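Leucyl-trna synthetase (PDB 5FOC) probably ligates leucine to its cognate tRNA using ATP, the present chain being its editing domain, which probably deacylates wrongly charged tRNA. Local coordinates at residues A[168-180]-A[191-203]. The protein carries 2 engineered substitutions. Sequence-based numbering, arbitrary orientation. Where two conformers were deposited one is given.
Sequences NIMTKEEIINSCP and YNLAYQGIIPLLK
Gly197, with positive phi in the Schellman motif that closes the preceding helix, lies 4.0 Å through its CA from ND2 of Asn168. That amide NH2 donates to a water which itself donates to Ala194 O and Ile199 O, so a single molecule ties helix and following loop to the start of segment 168-180. Pro200 comes next and is the apolar centre of the contact. Its CG is wedged between Ile175 CG1 (3.7 Å) and Cys179 SG, while Met170 SD, set by CG lying anti to the carbonyl carbon (chi1 -70°) and an extended chi2, touches its CB; Leu151 of strand 146-152 also touches Ile175 and Cys179. At Leu201 the chains pair as a two-stranded parallel sheet, separate from the large mixed sheet of the editing domain: its N donates to Asn168 O (2.9 Å) and its O accepts from Met170 N (2.9 Å), with CB beside Ile169 CG1. Leu202 turns to the other face, where its CD1 packs against the first turn of helix 172-178, 3.7 Å from Lys172 N. Lys203 N closes the pairing on Met170 O, approaching from above the carbonyl plane. The Lys203 side chain crosses Ile169 CG2 with its CB (3.6 Å) and reaches Thr171 CG2 with CE. A water donates to both Ile169 O and Glu174 OE1, the latter also accepting from Thr171 N in the capping box; Lys203 NZ holds this water only weakly. With NZ 4.9 Å from OE1, the opposite charges probably attract through solvent, so the segments are joined directly by three backbone hydrogen bonds and by apolar packing around Pro200.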
ATOM      1  N   ASN A 168     -10.607 -12.898 -17.997  1.00 38.70           N
ATOM      2  CA  ASN A 168     -11.573 -12.600 -16.960  1.00 32.09           C
ATOM      3  C   ASN A 168     -12.436 -11.411 -17.355  1.00 30.77           C
ATOM      4  O   ASN A 168     -12.413 -10.386 -16.686  1.00 35.95           O
ATOM      5  CB  ASN A 168     -10.850 -12.324 -15.630  1.00 40.64           C
ATOM      6  CG  ASN A 168     -10.067 -13.528 -15.128  1.00 41.04           C
ATOM      7  OD1 ASN A 168     -10.660 -14.584 -14.829  1.00 42.87           O
ATOM      8  ND2 ASN A 168      -8.746 -13.375 -15.005  1.00 43.22           N
ATOM      9  N   ILE A 169     -13.160 -11.540 -18.470  1.00 29.81           N
ATOM     10  CA  ILE A 169     -14.151 -10.546 -18.884  1.00 25.86           C
ATOM     11  C   ILE A 169     -15.543 -10.920 -18.308  1.00 29.81           C
ATOM     12  O   ILE A 169     -16.141 -11.897 -18.711  1.00 34.04           O
ATOM     13  CB  ILE A 169     -14.182 -10.401 -20.409  1.00 26.70           C
ATOM     14  CG1 ILE A 169     -12.804  -9.941 -20.882  1.00 27.46           C
ATOM     15  CG2 ILE A 169     -15.253  -9.395 -20.816  1.00 31.34           C
ATOM     16  CD1 ILE A 169     -12.517 -10.136 -22.364  1.00 27.90           C
ATOM     17  N   MET A 170     -16.049 -10.128 -17.361  1.00 26.24           N
ATOM     18  CA  MET A 170     -17.170 -10.535 -16.539  1.00 27.74           C
ATOM     19  C   MET A 170     -18.201  -9.435 -16.483  1.00 29.61           C
ATOM     20  O   MET A 170     -17.874  -8.278 -16.586  1.00 28.72           O
ATOM     21  CB  MET A 170     -16.618 -10.893 -15.156  1.00 25.97           C
ATOM     22  CG  MET A 170     -15.796 -12.170 -15.204  1.00 30.43           C
ATOM     23  SD  MET A 170     -14.742 -12.488 -13.789  1.00 32.78           S
ATOM     24  CE  MET A 170     -15.988 -12.427 -12.576  1.00 24.08           C
ATOM     25  N   THR A 171     -19.469  -9.805 -16.288  1.00 28.60           N
ATOM     26  CA  THR A 171     -20.509  -8.827 -16.054  1.00 28.36           C
ATOM     27  C   THR A 171     -20.362  -8.292 -14.608  1.00 26.18           C
ATOM     28  O   THR A 171     -19.690  -8.870 -13.732  1.00 27.28           O
ATOM     29  CB  THR A 171     -21.919  -9.434 -16.205  1.00 27.95           C
ATOM     30  OG1 THR A 171     -22.131 -10.421 -15.181  1.00 29.86           O
ATOM     31  CG2 THR A 171     -22.083 -10.063 -17.572  1.00 27.35           C
ATOM     32  N   LYS A 172     -21.044  -7.194 -14.368  1.00 29.33           N
ATOM     33  CA  LYS A 172     -21.046  -6.559 -13.074  1.00 26.08           C
ATOM     34  C   LYS A 172     -21.470  -7.554 -11.975  1.00 26.74           C
ATOM     35  O   LYS A 172     -20.811  -7.681 -10.929  1.00 26.76           O
ATOM     36  CB  LYS A 172     -21.969  -5.343 -13.111  1.00 31.77           C
ATOM     37  CG  LYS A 172     -21.441  -4.149 -12.372  1.00 36.23           C
ATOM     38  CD  LYS A 172     -22.303  -2.902 -12.593  1.00 32.61           C
ATOM     39  CE  LYS A 172     -21.854  -2.088 -13.801  1.00 34.24           C
ATOM     40  NZ  LYS A 172     -22.696  -0.885 -14.018  1.00 32.13           N
ATOM     41  N   GLU A 173     -22.530  -8.295 -12.271  1.00 26.61           N
ATOM     42  CA  GLU A 173     -23.065  -9.284 -11.363  1.00 29.18           C
ATOM     43  C   GLU A 173     -22.034 -10.377 -11.111  1.00 22.78           C
ATOM     44  O   GLU A 173     -21.792 -10.732  -9.942  1.00 25.74           O
ATOM     45  CB  GLU A 173     -24.359  -9.847 -11.916  1.00 33.74           C
ATOM     46  CG  GLU A 173     -25.124 -10.721 -10.960  1.00 39.34           C
ATOM     47  CD  GLU A 173     -26.580 -10.816 -11.366  1.00 51.99           C
ATOM     48  OE1 GLU A 173     -27.249  -9.755 -11.436  1.00 65.57           O
ATOM     49  OE2 GLU A 173     -27.045 -11.943 -11.641  1.00 63.35           O
ATOM     50  N   GLU A 174     -21.400 -10.876 -12.199  1.00 23.45           N
ATOM     51  CA  GLU A 174     -20.365 -11.890 -12.073  1.00 24.34           C
ATOM     52  C   GLU A 174     -19.202 -11.411 -11.204  1.00 20.81           C
ATOM     53  O   GLU A 174     -18.704 -12.171 -10.404  1.00 24.26           O
ATOM     54  CB  GLU A 174     -19.871 -12.369 -13.443  1.00 25.82           C
ATOM     55  CG  GLU A 174     -20.888 -13.248 -14.146  1.00 25.44           C
ATOM     56  CD  GLU A 174     -20.539 -13.517 -15.592  1.00 33.71           C
ATOM     57  OE1 GLU A 174     -19.634 -12.825 -16.176  1.00 34.93           O
ATOM     58  OE2 GLU A 174     -21.197 -14.438 -16.145  1.00 41.24           O
ATOM     59  N   ILE A 175     -18.783 -10.165 -11.353  1.00 21.71           N
ATOM     60  CA  ILE A 175     -17.677  -9.597 -10.541  1.00 21.13           C
ATOM     61  C   ILE A 175     -18.049  -9.549  -9.052  1.00 20.76           C
ATOM     62  O   ILE A 175     -17.275  -9.992  -8.186  1.00 22.10           O
ATOM     63  CB  ILE A 175     -17.264  -8.180 -11.011  1.00 20.41           C
ATOM     64  CG1 ILE A 175     -16.694  -8.304 -12.440  1.00 20.78           C
ATOM     65  CG2 ILE A 175     -16.212  -7.528 -10.114  1.00 24.79           C
ATOM     66  CD1 ILE A 175     -16.487  -6.988 -13.163  1.00 27.49           C
ATOM     67  N   ILE A 176     -19.268  -9.114  -8.804  1.00 22.24           N
ATOM     68  CA  ILE A 176     -19.749  -9.045  -7.434  1.00 20.51           C
ATOM     69  C   ILE A 176     -19.808 -10.450  -6.828  1.00 20.31           C
ATOM     70  O   ILE A 176     -19.500 -10.635  -5.626  1.00 24.86           O
ATOM     71  CB  ILE A 176     -21.105  -8.305  -7.396  1.00 21.76           C
ATOM     72  CG1 ILE A 176     -20.937  -6.815  -7.750  1.00 30.04           C
ATOM     73  CG2 ILE A 176     -21.682  -8.328  -6.000  1.00 24.41           C
ATOM     74  CD1 ILE A 176     -22.241  -6.077  -8.048  1.00 30.34           C
ATOM     75  N   ASN A 177     -20.252 -11.434  -7.616  1.00 21.64           N
ATOM     76  CA  ASN A 177     -20.355 -12.813  -7.145  1.00 25.75           C
ATOM     77  C   ASN A 177     -19.067 -13.619  -7.076  1.00 22.70           C
ATOM     78  O   ASN A 177     -19.049 -14.719  -6.480  1.00 24.34           O
ATOM     79  CB  ASN A 177     -21.382 -13.558  -7.988  1.00 27.16           C
ATOM     80  CG  ASN A 177     -22.781 -12.968  -7.844  1.00 27.26           C
ATOM     81  OD1 ASN A 177     -23.077 -12.363  -6.844  1.00 30.12           O
ATOM     82  ND2 ASN A 177     -23.626 -13.131  -8.860  1.00 32.83           N
ATOM     83  N   SER A 178     -17.993 -13.106  -7.694  1.00 21.13           N
ATOM     84  CA  SER A 178     -16.789 -13.897  -7.813  1.00 19.58           C
ATOM     85  C   SER A 178     -15.530 -13.317  -7.159  1.00 20.07           C
ATOM     86  O   SER A 178     -14.575 -14.057  -6.897  1.00 26.24           O
ATOM     87  CB  SER A 178     -16.510 -14.140  -9.273  1.00 20.55           C
ATOM     88  OG  SER A 178     -17.614 -14.688  -9.954  1.00 24.42           O
ATOM     89  N   CYS A 179     -15.522 -12.016  -6.899  1.00 20.54           N
ATOM     90  CA  CYS A 179     -14.328 -11.294  -6.471  1.00 20.39           C
ATOM     91  C   CYS A 179     -14.469 -10.897  -4.993  1.00 20.00           C
ATOM     92  O   CYS A 179     -15.303 -10.011  -4.646  1.00 24.51           O
ATOM     93  CB  CYS A 179     -14.159 -10.052  -7.325  1.00 20.28           C
ATOM     94  SG  CYS A 179     -13.825 -10.441  -9.043  1.00 25.35           S
ATOM     95  N   PRO A 180     -13.681 -11.535  -4.110  1.00 21.46           N
ATOM     96  CA  PRO A 180     -13.965 -11.304  -2.648  1.00 22.68           C
ATOM     97  C   PRO A 180     -13.319 -10.077  -2.058  1.00 21.70           C
ATOM     98  O   PRO A 180     -13.588  -9.746  -0.896  1.00 21.37           O
ATOM     99  CB  PRO A 180     -13.349 -12.539  -1.998  1.00 24.89           C
ATOM    100  CG  PRO A 180     -12.205 -12.872  -2.905  1.00 25.32           C
ATOM    101  CD  PRO A 180     -12.759 -12.674  -4.285  1.00 23.03           C
ATOM    102  N   TYR A 191      -4.809  -1.793 -15.601  1.00 24.75           N
ATOM    103  CA  TYR A 191      -4.831  -2.760 -16.643  1.00 25.22           C
ATOM    104  C   TYR A 191      -3.738  -3.806 -16.459  1.00 26.00           C
ATOM    105  O   TYR A 191      -3.933  -4.945 -16.872  1.00 31.52           O
ATOM    106  CB  TYR A 191      -4.753  -2.079 -17.972  1.00 25.92           C
ATOM    107  CG  TYR A 191      -5.881  -1.184 -18.317  1.00 28.23           C
ATOM    108  CD1 TYR A 191      -7.169  -1.671 -18.394  1.00 35.84           C
ATOM    109  CD2 TYR A 191      -5.662   0.139 -18.693  1.00 37.65           C
ATOM    110  CE1 TYR A 191      -8.236  -0.850 -18.750  1.00 37.17           C
ATOM    111  CE2 TYR A 191      -6.718   0.972 -19.065  1.00 40.33           C
ATOM    112  CZ  TYR A 191      -8.005   0.466 -19.093  1.00 40.17           C
ATOM    113  OH  TYR A 191      -9.074   1.260 -19.454  1.00 50.03           O
ATOM    114  N   ASN A 192      -2.628  -3.420 -15.830  1.00 27.09           N
ATOM    115  CA  ASN A 192      -1.564  -4.369 -15.436  1.00 29.72           C
ATOM    116  C   ASN A 192      -2.107  -5.420 -14.486  1.00 24.15           C
ATOM    117  O   ASN A 192      -1.876  -6.594 -14.580  1.00 27.34           O
ATOM    118  CB  ASN A 192      -0.362  -3.632 -14.820  1.00 30.86           C
ATOM    119  CG  ASN A 192       0.267  -2.588 -15.769  1.00 39.14           C
ATOM    120  OD1 ASN A 192       0.373  -1.373 -15.433  1.00 47.94           O
ATOM    121  ND2 ASN A 192       0.685  -3.038 -16.937  1.00 27.18           N
ATOM    122  N   LEU A 193      -2.889  -4.953 -13.505  1.00 25.03           N
ATOM    123  CA  LEU A 193      -3.521  -5.926 -12.626  1.00 23.48           C
ATOM    124  C   LEU A 193      -4.449  -6.904 -13.369  1.00 24.42           C
ATOM    125  O   LEU A 193      -4.431  -8.111 -13.091  1.00 26.16           O
ATOM    126  CB  LEU A 193      -4.297  -5.217 -11.512  1.00 20.51           C
ATOM    127  CG  LEU A 193      -3.470  -4.424 -10.486  1.00 21.66           C
ATOM    128  CD1 LEU A 193      -4.384  -3.522  -9.635  1.00 20.58           C
ATOM    129  CD2 LEU A 193      -2.594  -5.343  -9.656  1.00 21.72           C
ATOM    130  N   ALA A 194      -5.250  -6.388 -14.292  1.00 24.46           N
ATOM    131  CA  ALA A 194      -6.121  -7.252 -15.078  1.00 26.10           C
ATOM    132  C   ALA A 194      -5.311  -8.272 -15.914  1.00 28.01           C
ATOM    133  O   ALA A 194      -5.643  -9.480 -15.918  1.00 31.18           O
ATOM    134  CB  ALA A 194      -7.047  -6.421 -15.936  1.00 30.53           C
ATOM    135  N   TYR A 195      -4.186  -7.803 -16.498  1.00 27.78           N
ATOM    136  CA  TYR A 195      -3.367  -8.681 -17.341  1.00 31.41           C
ATOM    137  C   TYR A 195      -2.809  -9.810 -16.458  1.00 32.73           C
ATOM    138  O   TYR A 195      -2.787 -10.956 -16.859  1.00 38.71           O
ATOM    139  CB  TYR A 195      -2.222  -7.928 -18.068  1.00 30.25           C
ATOM    140  CG  TYR A 195      -1.370  -8.845 -18.942  1.00 33.47           C
ATOM    141  CD1 TYR A 195      -1.917  -9.472 -20.046  1.00 38.92           C
ATOM    142  CD2 TYR A 195      -0.037  -9.171 -18.582  1.00 40.63           C
ATOM    143  CE1 TYR A 195      -1.154 -10.342 -20.825  1.00 50.29           C
ATOM    144  CE2 TYR A 195       0.742 -10.029 -19.361  1.00 48.41           C
ATOM    145  CZ  TYR A 195       0.177 -10.614 -20.474  1.00 51.67           C
ATOM    146  OH  TYR A 195       0.938 -11.463 -21.220  1.00 65.00           O
ATOM    147  N   GLN A 196      -2.451  -9.486 -15.218  1.00 27.59           N
ATOM    148  CA  GLN A 196      -1.916 -10.423 -14.198  0.50 29.62           C
ATOM    149  C   GLN A 196      -2.983 -11.349 -13.620  1.00 26.50           C
ATOM    150  O   GLN A 196      -2.666 -12.216 -12.793  1.00 38.17           O
ATOM    151  CB  GLN A 196      -1.284  -9.674 -12.980  0.50 29.00           C
ATOM    152  CG  GLN A 196       0.166  -9.215 -13.102  0.50 30.80           C
ATOM    153  CD  GLN A 196       1.130 -10.318 -13.527  0.50 32.94           C
ATOM    154  OE1 GLN A 196       1.355 -11.295 -12.801  0.50 35.06           O
ATOM    155  NE2 GLN A 196       1.729 -10.149 -14.705  0.50 34.62           N
ATOM    156  N   GLY A 197      -4.245 -11.162 -13.982  1.00 30.59           N
ATOM    157  CA  GLY A 197      -5.339 -11.963 -13.381  1.00 27.08           C
ATOM    158  C   GLY A 197      -5.741 -11.630 -11.966  1.00 27.37           C
ATOM    159  O   GLY A 197      -6.382 -12.454 -11.301  1.00 31.43           O
ATOM    160  N   ILE A 198      -5.370 -10.440 -11.505  1.00 24.18           N
ATOM    161  CA  ILE A 198      -5.681  -9.991 -10.137  1.00 22.42           C
ATOM    162  C   ILE A 198      -7.045  -9.320 -10.092  1.00 22.60           C
ATOM    163  O   ILE A 198      -7.735  -9.434  -9.082  1.00 24.31           O
ATOM    164  CB  ILE A 198      -4.576  -9.056  -9.596  1.00 22.97           C
ATOM    165  CG1 ILE A 198      -3.235  -9.817  -9.628  1.00 27.35           C
ATOM    166  CG2 ILE A 198      -4.933  -8.541  -8.177  1.00 23.13           C
ATOM    167  CD1 ILE A 198      -1.994  -8.989  -9.381  1.00 29.43           C
ATOM    168  N   ILE A 199      -7.431  -8.589 -11.125  1.00 22.13           N
ATOM    169  CA  ILE A 199      -8.782  -8.034 -11.226  1.00 22.42           C
ATOM    170  C   ILE A 199      -9.377  -8.412 -12.569  1.00 21.17           C
ATOM    171  O   ILE A 199      -8.592  -8.686 -13.497  1.00 26.84           O
ATOM    172  CB  ILE A 199      -8.801  -6.507 -11.029  1.00 21.03           C
ATOM    173  CG1 ILE A 199      -8.200  -5.754 -12.239  1.00 21.70           C
ATOM    174  CG2 ILE A 199      -8.072  -6.113  -9.735  1.00 20.09           C
ATOM    175  CD1 ILE A 199      -8.319  -4.247 -12.138  1.00 22.24           C
ATOM    176  N   PRO A 200     -10.695  -8.424 -12.714  1.00 21.66           N
ATOM    177  CA  PRO A 200     -11.357  -8.675 -13.965  1.00 23.62           C
ATOM    178  C   PRO A 200     -11.560  -7.410 -14.762  1.00 24.02           C
ATOM    179  O   PRO A 200     -11.402  -6.305 -14.246  1.00 24.62           O
ATOM    180  CB  PRO A 200     -12.699  -9.219 -13.551  1.00 20.60           C
ATOM    181  CG  PRO A 200     -12.962  -8.525 -12.268  1.00 20.92           C
ATOM    182  CD  PRO A 200     -11.660  -8.368 -11.581  1.00 20.10           C
ATOM    183  N   LEU A 201     -11.868  -7.618 -16.037  1.00 25.10           N
ATOM    184  CA  LEU A 201     -12.393  -6.574 -16.942  1.00 25.07           C
ATOM    185  C   LEU A 201     -13.912  -6.709 -16.987  1.00 27.48           C
ATOM    186  O   LEU A 201     -14.432  -7.796 -16.867  1.00 29.87           O
ATOM    187  CB  LEU A 201     -11.795  -6.710 -18.342  1.00 25.80           C
ATOM    188  CG  LEU A 201     -10.320  -6.430 -18.572  1.00 26.62           C
ATOM    189  CD1 LEU A 201      -9.937  -6.724 -20.024  1.00 28.47           C
ATOM    190  CD2 LEU A 201     -10.059  -4.977 -18.170  1.00 35.05           C
ATOM    191  N   LEU A 202     -14.601  -5.588 -17.141  1.00 25.32           N
ATOM    192  CA  LEU A 202     -16.039  -5.497 -17.149  1.00 31.52           C
ATOM    193  C   LEU A 202     -16.552  -5.564 -18.587  1.00 31.31           C
ATOM    194  O   LEU A 202     -15.960  -4.987 -19.487  1.00 32.24           O
ATOM    195  CB  LEU A 202     -16.464  -4.186 -16.479  1.00 31.59           C
ATOM    196  CG  LEU A 202     -17.911  -3.731 -16.489  1.00 31.53           C
ATOM    197  CD1 LEU A 202     -18.777  -4.577 -15.587  1.00 35.54           C
ATOM    198  CD2 LEU A 202     -18.005  -2.247 -16.138  1.00 38.07           C
ATOM    199  N   LYS A 203     -17.631  -6.304 -18.835  1.00 36.75           N
ATOM    200  CA  LYS A 203     -18.337  -6.230 -20.153  1.00 40.58           C
ATOM    201  C   LYS A 203     -19.752  -5.701 -19.955  1.00 44.97           C
ATOM    202  O   LYS A 203     -20.265  -5.739 -18.810  1.00 51.58           O
ATOM    203  CB  LYS A 203     -18.361  -7.582 -20.851  1.00 50.39           C
ATOM    204  CG  LYS A 203     -19.171  -8.671 -20.166  1.00 48.97           C
ATOM    205  CD  LYS A 203     -19.206  -9.918 -21.042  1.00 53.18           C
ATOM    206  CE  LYS A 203     -19.623 -11.134 -20.234  1.00 58.74           C
ATOM    207  NZ  LYS A 203     -19.834 -12.349 -21.069  1.00 63.75           N
TER
HETATM  208  O   HOH W   1      -8.139 -10.632 -15.398  1.00 41.18           O
HETATM  209  O   HOH W   2     -18.427 -13.553 -18.507  1.00 53.91           O
HETATM  210  O   HOH W   3     -22.487  -5.882 -16.558  1.00 38.03           O